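Local atomic coordinates of Ketoacyl_synth_N domain-containing protein (Photorhabdus luminescens subsp. laumondii, PDB entry 6SMO), a protein that probably takes part in ketosynthase-type extension of acyl chains on an acyl carrier protein, and binds a pentaoxo-dodecanal chain in a pocket. Residues C[266-280]-C[294-307]. Residues are numbered along the deposited sequence; the frame is centred on the assembly and turned at random.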
loop_
_atom_site.group_PDB
_atom_site.type_symbol
_atom_site.label_atom_id
_atom_site.label_comp_id
_atom_site.label_asym_id
_atom_site.label_seq_id
_atom_site.Cartn_x
_atom_site.Cartn_y
_atom_site.Cartn_z
ATOM N N ALA C 266 14.450 -5.901 -25.211
ATOM C CA ALA C 266 15.386 -6.604 -26.122
ATOM C C ALA C 266 16.793 -6.653 -25.509
ATOM O O ALA C 266 17.542 -7.589 -25.845
ATOM C CB ALA C 266 15.397 -5.932 -27.475
ATOM N N GLU C 267 17.133 -5.686 -24.649
ATOM C CA GLU C 267 18.452 -5.598 -23.958
ATOM C C GLU C 267 18.595 -6.738 -22.938
ATOM O O GLU C 267 19.748 -7.132 -22.671
ATOM C CB GLU C 267 18.627 -4.237 -23.277
ATOM C CG GLU C 267 19.229 -3.178 -24.185
ATOM C CD GLU C 267 19.256 -1.774 -23.606
ATOM O OE1 GLU C 267 19.339 -0.813 -24.398
ATOM O OE2 GLU C 267 19.197 -1.641 -22.365
ATOM N N LEU C 268 17.481 -7.243 -22.393
ATOM C CA LEU C 268 17.463 -8.335 -21.376
ATOM C C LEU C 268 18.059 -9.623 -21.964
ATOM O O LEU C 268 18.643 -10.401 -21.184
ATOM C CB LEU C 268 16.028 -8.586 -20.894
ATOM C CG LEU C 268 15.446 -7.561 -19.918
ATOM C CD1 LEU C 268 14.003 -7.904 -19.581
ATOM C CD2 LEU C 268 16.275 -7.476 -18.644
ATOM N N PHE C 269 17.907 -9.841 -23.276
ATOM C CA PHE C 269 18.306 -11.086 -23.989
ATOM C C PHE C 269 19.829 -11.273 -23.953
ATOM O O PHE C 269 20.270 -12.436 -23.876
ATOM C CB PHE C 269 17.784 -11.081 -25.429
ATOM C CG PHE C 269 16.342 -11.494 -25.570
ATOM C CD1 PHE C 269 15.324 -10.553 -25.528
ATOM C CD2 PHE C 269 15.999 -12.829 -25.733
ATOM C CE1 PHE C 269 13.997 -10.938 -25.653
ATOM C CE2 PHE C 269 14.672 -13.211 -25.857
ATOM C CZ PHE C 269 13.674 -12.265 -25.817
ATOM N N ASN C 270 20.597 -10.177 -24.004
ATOM C CA ASN C 270 22.083 -10.182 -24.110
ATOM C C ASN C 270 22.490 -10.913 -25.399
ATOM O O ASN C 270 23.508 -11.635 -25.380
ATOM C CB ASN C 270 22.744 -10.780 -22.860
ATOM C CG ASN C 270 23.013 -9.751 -21.782
ATOM O OD1 ASN C 270 22.179 -8.887 -21.517
ATOM N ND2 ASN C 270 24.174 -9.837 -21.152
ATOM N N HIS C 271 21.715 -10.721 -26.474
ATOM C CA HIS C 271 21.925 -11.314 -27.825
ATOM C C HIS C 271 21.917 -12.849 -27.751
ATOM O O HIS C 271 22.624 -13.477 -28.564
ATOM C CB HIS C 271 23.227 -10.785 -28.448
ATOM C CG HIS C 271 23.311 -9.297 -28.523
ATOM N ND1 HIS C 271 24.163 -8.563 -27.720
ATOM C CD2 HIS C 271 22.664 -8.404 -29.305
ATOM C CE1 HIS C 271 24.035 -7.282 -28.000
ATOM N NE2 HIS C 271 23.122 -7.158 -28.970
ATOM N N ASN C 272 21.142 -13.429 -26.825
ATOM C CA ASN C 272 21.032 -14.902 -26.631
ATOM C C ASN C 272 19.991 -15.452 -27.614
ATOM O O ASN C 272 18.871 -14.902 -27.656
ATOM C CB ASN C 272 20.686 -15.266 -25.184
ATOM C CG ASN C 272 20.769 -16.752 -24.899
ATOM O OD1 ASN C 272 21.336 -17.515 -25.679
ATOM N ND2 ASN C 272 20.208 -17.173 -23.778
ATOM N N GLU C 273 20.354 -16.500 -28.363
ATOM C CA GLU C 273 19.510 -17.133 -29.413
ATOM C C GLU C 273 18.702 -18.296 -28.819
ATOM O O GLU C 273 17.649 -18.627 -29.398
ATOM C CB GLU C 273 20.381 -17.612 -30.578
ATOM C CG GLU C 273 21.033 -16.477 -31.349
ATOM C CD GLU C 273 21.807 -16.900 -32.586
ATOM O OE1 GLU C 273 22.878 -16.313 -32.840
ATOM O OE2 GLU C 273 21.335 -17.809 -33.298
ATOM N N ASN C 274 19.171 -18.889 -27.714
ATOM C CA ASN C 274 18.514 -20.031 -27.020
ATOM C C ASN C 274 17.587 -19.492 -25.922
ATOM O O ASN C 274 17.715 -19.942 -24.766
ATOM C CB ASN C 274 19.545 -21.009 -26.445
ATOM C CG ASN C 274 20.493 -21.559 -27.489
ATOM O OD1 ASN C 274 20.096 -21.826 -28.621
ATOM N ND2 ASN C 274 21.749 -21.742 -27.115
ATOM N N ALA C 275 16.678 -18.578 -26.278
ATOM C CA ALA C 275 15.768 -17.871 -25.345
ATOM C C ALA C 275 14.313 -18.023 -25.803
ATOM O O ALA C 275 14.078 -18.091 -27.026
ATOM C CB ALA C 275 16.163 -16.419 -25.249
ATOM N N VAL C 276 13.384 -18.072 -24.843
ATOM C CA VAL C 276 11.908 -18.145 -25.065
ATOM C C VAL C 276 11.280 -16.860 -24.511
ATOM O O VAL C 276 11.521 -16.550 -23.328
ATOM C CB VAL C 276 11.305 -19.404 -24.408
ATOM C CG1 VAL C 276 9.795 -19.307 -24.245
ATOM C CG2 VAL C 276 11.677 -20.664 -25.173
ATOM N N PHE C 277 10.509 -16.150 -25.340
ATOM C CA PHE C 277 9.824 -14.879 -24.983
ATOM C C PHE C 277 8.352 -15.162 -24.663
ATOM O O PHE C 277 7.586 -15.488 -25.591
ATOM C CB PHE C 277 9.954 -13.855 -26.113
ATOM C CG PHE C 277 9.383 -12.499 -25.784
ATOM C CD1 PHE C 277 10.057 -11.635 -24.935
ATOM C CD2 PHE C 277 8.167 -12.092 -26.312
ATOM C CE1 PHE C 277 9.530 -10.390 -24.626
ATOM C CE2 PHE C 277 7.643 -10.845 -26.002
ATOM C CZ PHE C 277 8.325 -9.998 -25.160
ATOM N N ILE C 278 7.978 -15.047 -23.383
ATOM C CA ILE C 278 6.563 -15.095 -22.909
ATOM C C ILE C 278 5.987 -13.678 -23.016
ATOM O O ILE C 278 6.583 -12.754 -22.431
ATOM C CB ILE C 278 6.468 -15.668 -21.479
ATOM C CG1 ILE C 278 6.934 -17.127 -21.433
ATOM C CG2 ILE C 278 5.058 -15.510 -20.925
ATOM C CD1 ILE C 278 7.147 -17.672 -20.037
ATOM N N MET C 279 4.871 -13.526 -23.734
ATOM C CA MET C 279 4.273 -12.210 -24.089
ATOM C C MET C 279 3.075 -11.917 -23.177
ATOM O O MET C 279 2.604 -12.851 -22.494
ATOM C CB MET C 279 3.842 -12.170 -25.562
ATOM C CG MET C 279 2.855 -13.252 -25.975
ATOM S SD MET C 279 2.662 -13.348 -27.776
ATOM C CE MET C 279 1.488 -12.023 -28.059
ATOM N N ASP C 280 2.635 -10.653 -23.154
ATOM C CA ASP C 280 1.484 -10.149 -22.355
ATOM C C ASP C 280 0.214 -10.892 -22.792
ATOM O O ASP C 280 -0.456 -11.475 -21.917
ATOM C CB ASP C 280 1.342 -8.631 -22.506
ATOM C CG ASP C 280 0.231 -8.015 -21.672
ATOM O OD1 ASP C 280 0.114 -8.383 -20.488
ATOM O OD2 ASP C 280 -0.509 -7.170 -22.213
ATOM N N PHE C 294 12.753 -6.296 -31.828
ATOM C CA PHE C 294 13.754 -7.398 -31.814
ATOM C C PHE C 294 14.516 -7.423 -33.145
ATOM O O PHE C 294 15.730 -7.708 -33.130
ATOM C CB PHE C 294 13.089 -8.751 -31.545
ATOM C CG PHE C 294 12.510 -8.933 -30.162
ATOM C CD1 PHE C 294 13.116 -8.370 -29.047
ATOM C CD2 PHE C 294 11.371 -9.701 -29.972
ATOM C CE1 PHE C 294 12.581 -8.551 -27.780
ATOM C CE2 PHE C 294 10.841 -9.885 -28.704
ATOM C CZ PHE C 294 11.445 -9.309 -27.611
ATOM N N SER C 295 13.822 -7.143 -34.254
ATOM C CA SER C 295 14.392 -7.079 -35.628
ATOM C C SER C 295 15.465 -5.984 -35.698
ATOM O O SER C 295 16.493 -6.210 -36.366
ATOM C CB SER C 295 13.309 -6.858 -36.654
ATOM O OG SER C 295 13.820 -7.005 -37.971
ATOM N N ASN C 296 15.231 -4.851 -35.024
ATOM C CA ASN C 296 16.154 -3.684 -34.971
ATOM C C ASN C 296 17.425 -4.060 -34.198
ATOM O O ASN C 296 18.518 -3.640 -34.629
ATOM C CB ASN C 296 15.487 -2.457 -34.342
ATOM C CG ASN C 296 14.336 -1.912 -35.161
ATOM O OD1 ASN C 296 14.344 -1.987 -36.388
ATOM N ND2 ASN C 296 13.344 -1.350 -34.490
ATOM N N LYS C 297 17.283 -4.824 -33.107
ATOM C CA LYS C 297 18.386 -5.194 -32.175
ATOM C C LYS C 297 18.996 -6.549 -32.565
ATOM O O LYS C 297 19.870 -7.029 -31.812
ATOM C CB LYS C 297 17.868 -5.227 -30.732
ATOM C CG LYS C 297 17.595 -3.864 -30.109
ATOM C CD LYS C 297 18.854 -3.102 -29.746
ATOM C CE LYS C 297 18.576 -1.762 -29.098
ATOM N NZ LYS C 297 18.167 -1.912 -27.681
ATOM N N GLU C 298 18.567 -7.136 -33.690
ATOM C CA GLU C 298 19.061 -8.440 -34.216
ATOM C C GLU C 298 18.887 -9.522 -33.141
ATOM O O GLU C 298 19.886 -10.191 -32.802
ATOM C CB GLU C 298 20.519 -8.321 -34.674
ATOM C CG GLU C 298 20.685 -7.651 -36.026
ATOM C CD GLU C 298 20.558 -8.586 -37.218
ATOM O OE1 GLU C 298 21.318 -8.408 -38.190
ATOM O OE2 GLU C 298 19.699 -9.490 -37.173
ATOM N N ILE C 299 17.663 -9.673 -32.625
ATOM C CA ILE C 299 17.274 -10.734 -31.647
ATOM C C ILE C 299 16.360 -11.733 -32.366
ATOM O O ILE C 299 15.406 -11.286 -33.035
ATOM C CB ILE C 299 16.596 -10.129 -30.399
ATOM C CG1 ILE C 299 17.436 -9.016 -29.765
ATOM C CG2 ILE C 299 16.247 -11.213 -29.388
ATOM C CD1 ILE C 299 18.800 -9.457 -29.278
ATOM N N LYS C 300 16.654 -13.029 -32.226
ATOM C CA LYS C 300 15.870 -14.149 -32.815
ATOM C C LYS C 300 15.502 -15.121 -31.688
ATOM O O LYS C 300 16.415 -15.771 -31.139
ATOM C CB LYS C 300 16.645 -14.825 -33.952
ATOM C CG LYS C 300 18.070 -15.261 -33.630
ATOM C CD LYS C 300 18.977 -15.298 -34.842
ATOM C CE LYS C 300 19.446 -13.923 -35.270
ATOM N NZ LYS C 300 20.243 -13.977 -36.519
ATOM N N THR C 301 14.210 -15.186 -31.350
ATOM C CA THR C 301 13.659 -15.948 -30.196
ATOM C C THR C 301 12.314 -16.573 -30.591
ATOM O O THR C 301 11.775 -16.200 -31.652
ATOM C CB THR C 301 13.535 -15.042 -28.963
ATOM O OG1 THR C 301 12.983 -15.809 -27.892
ATOM C CG2 THR C 301 12.677 -13.818 -29.204
ATOM N N SER C 302 11.810 -17.488 -29.758
ATOM C CA SER C 302 10.498 -18.171 -29.915
ATOM C C SER C 302 9.432 -17.423 -29.106
ATOM O O SER C 302 9.712 -17.073 -27.942
ATOM C CB SER C 302 10.591 -19.616 -29.496
ATOM O OG SER C 302 9.377 -20.302 -29.764
ATOM N N PHE C 303 8.261 -17.187 -29.710
ATOM C CA PHE C 303 7.092 -16.513 -29.084
ATOM C C PHE C 303 6.107 -17.571 -28.576
ATOM O O PHE C 303 5.632 -18.388 -29.391
ATOM C CB PHE C 303 6.413 -15.564 -30.077
ATOM C CG PHE C 303 7.059 -14.207 -30.189
ATOM C CD1 PHE C 303 8.288 -14.055 -30.815
ATOM C CD2 PHE C 303 6.440 -13.080 -29.670
ATOM C CE1 PHE C 303 8.883 -12.806 -30.916
ATOM C CE2 PHE C 303 7.035 -11.832 -29.774
ATOM C CZ PHE C 303 8.255 -11.697 -30.396
ATOM N N ILE C 304 5.822 -17.554 -27.269
ATOM C CA ILE C 304 4.836 -18.450 -26.593
ATOM C C ILE C 304 3.872 -17.581 -25.777
ATOM O O ILE C 304 4.337 -16.906 -24.838
ATOM C CB ILE C 304 5.557 -19.509 -25.732
ATOM C CG1 ILE C 304 6.204 -20.585 -26.610
ATOM C CG2 ILE C 304 4.614 -20.119 -24.702
ATOM C CD1 ILE C 304 7.209 -21.460 -25.893
ATOM N N ASN C 305 2.584 -17.602 -26.136
ATOM C CA ASN C 305 1.494 -16.848 -25.461
ATOM C C ASN C 305 0.741 -17.799 -24.523
ATOM O O ASN C 305 0.188 -18.800 -25.024
ATOM C CB ASN C 305 0.545 -16.210 -26.481
ATOM C CG ASN C 305 -0.431 -15.229 -25.863
ATOM O OD1 ASN C 305 -0.388 -14.969 -24.664
ATOM N ND2 ASN C 305 -1.318 -14.681 -26.678
ATOM N N LEU C 306 0.721 -17.495 -23.220
ATOM C CA LEU C 306 0.044 -18.312 -22.173
ATOM C C LEU C 306 -1.280 -17.660 -21.752
ATOM O O LEU C 306 -1.977 -18.261 -20.912
ATOM C CB LEU C 306 0.969 -18.459 -20.960
ATOM C CG LEU C 306 2.344 -19.077 -21.219
ATOM C CD1 LEU C 306 3.105 -19.244 -19.912
ATOM C CD2 LEU C 306 2.230 -20.416 -21.936
ATOM N N ARG C 307 -1.619 -16.490 -22.306
ATOM C CA ARG C 307 -2.768 -15.661 -21.844
ATOM C C ARG C 307 -4.102 -16.305 -22.226
ATOM O O ARG C 307 -5.052 -16.215 -21.454
ATOM C CB ARG C 307 -2.666 -14.227 -22.375
ATOM C CG ARG C 307 -3.534 -13.226 -21.623
ATOM C CD ARG C 307 -3.187 -13.088 -20.149
ATOM N NE ARG C 307 -1.790 -12.720 -19.937
ATOM C CZ ARG C 307 -0.872 -13.450 -19.298
ATOM N NH1 ARG C 307 0.364 -12.987 -19.187
ATOM N NH2 ARG C 307 -1.173 -14.622 -18.766
#
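F294 drives the edge of its ring into the face of F277, with CZ 3.7 Å from F277 CE1 and the two planes at 82°. F269 in turn directs its own edge at the face of F294, displaced from the centre, so one ring serves as edge to one neighbour and face to another. F303 completes the aromatic cluster, its CE2 lying 3.7 Å from F277 CD2 in an oblique pairing. F277 points to the same face of the sheet as F303; its CG lies anti to the backbone N (chi1 -175°), beside the carbonyl carbon, and from there the ring presents one face to F294 CZ. I299 closes over a face of F269 through a CH-pi contact, CG2 being 4.0 Å from the ring centroid, while A266 CB rests against the rim of F294.

Beneath the rings, strands 275-278 and 302-304 run parallel. F277 N donates to S302 O at 2.9 Å, and F277 O receives I304 N at 3.2 Å; the N-H and C=O of F277 thus both turn to the same neighbouring strand. Just ahead of them T301 OG1 reaches A275 O at 2.7 Å, approaching from above the carbonyl plane, a side-chain bond at the entry to the pairing. On the other face of the sheet V276 CG1 meets I304 CD1. Farther along the chains, N305 OD1 caps R307 N, and M279 lays CG and SD along the N305 side chain.

These two strands and helix 286-296 form a beta-alpha-beta unit, whose helix shields the F277 and F303 side of the sheet; strand 351-356 pairs in parallel with the other edge of strand 275-278.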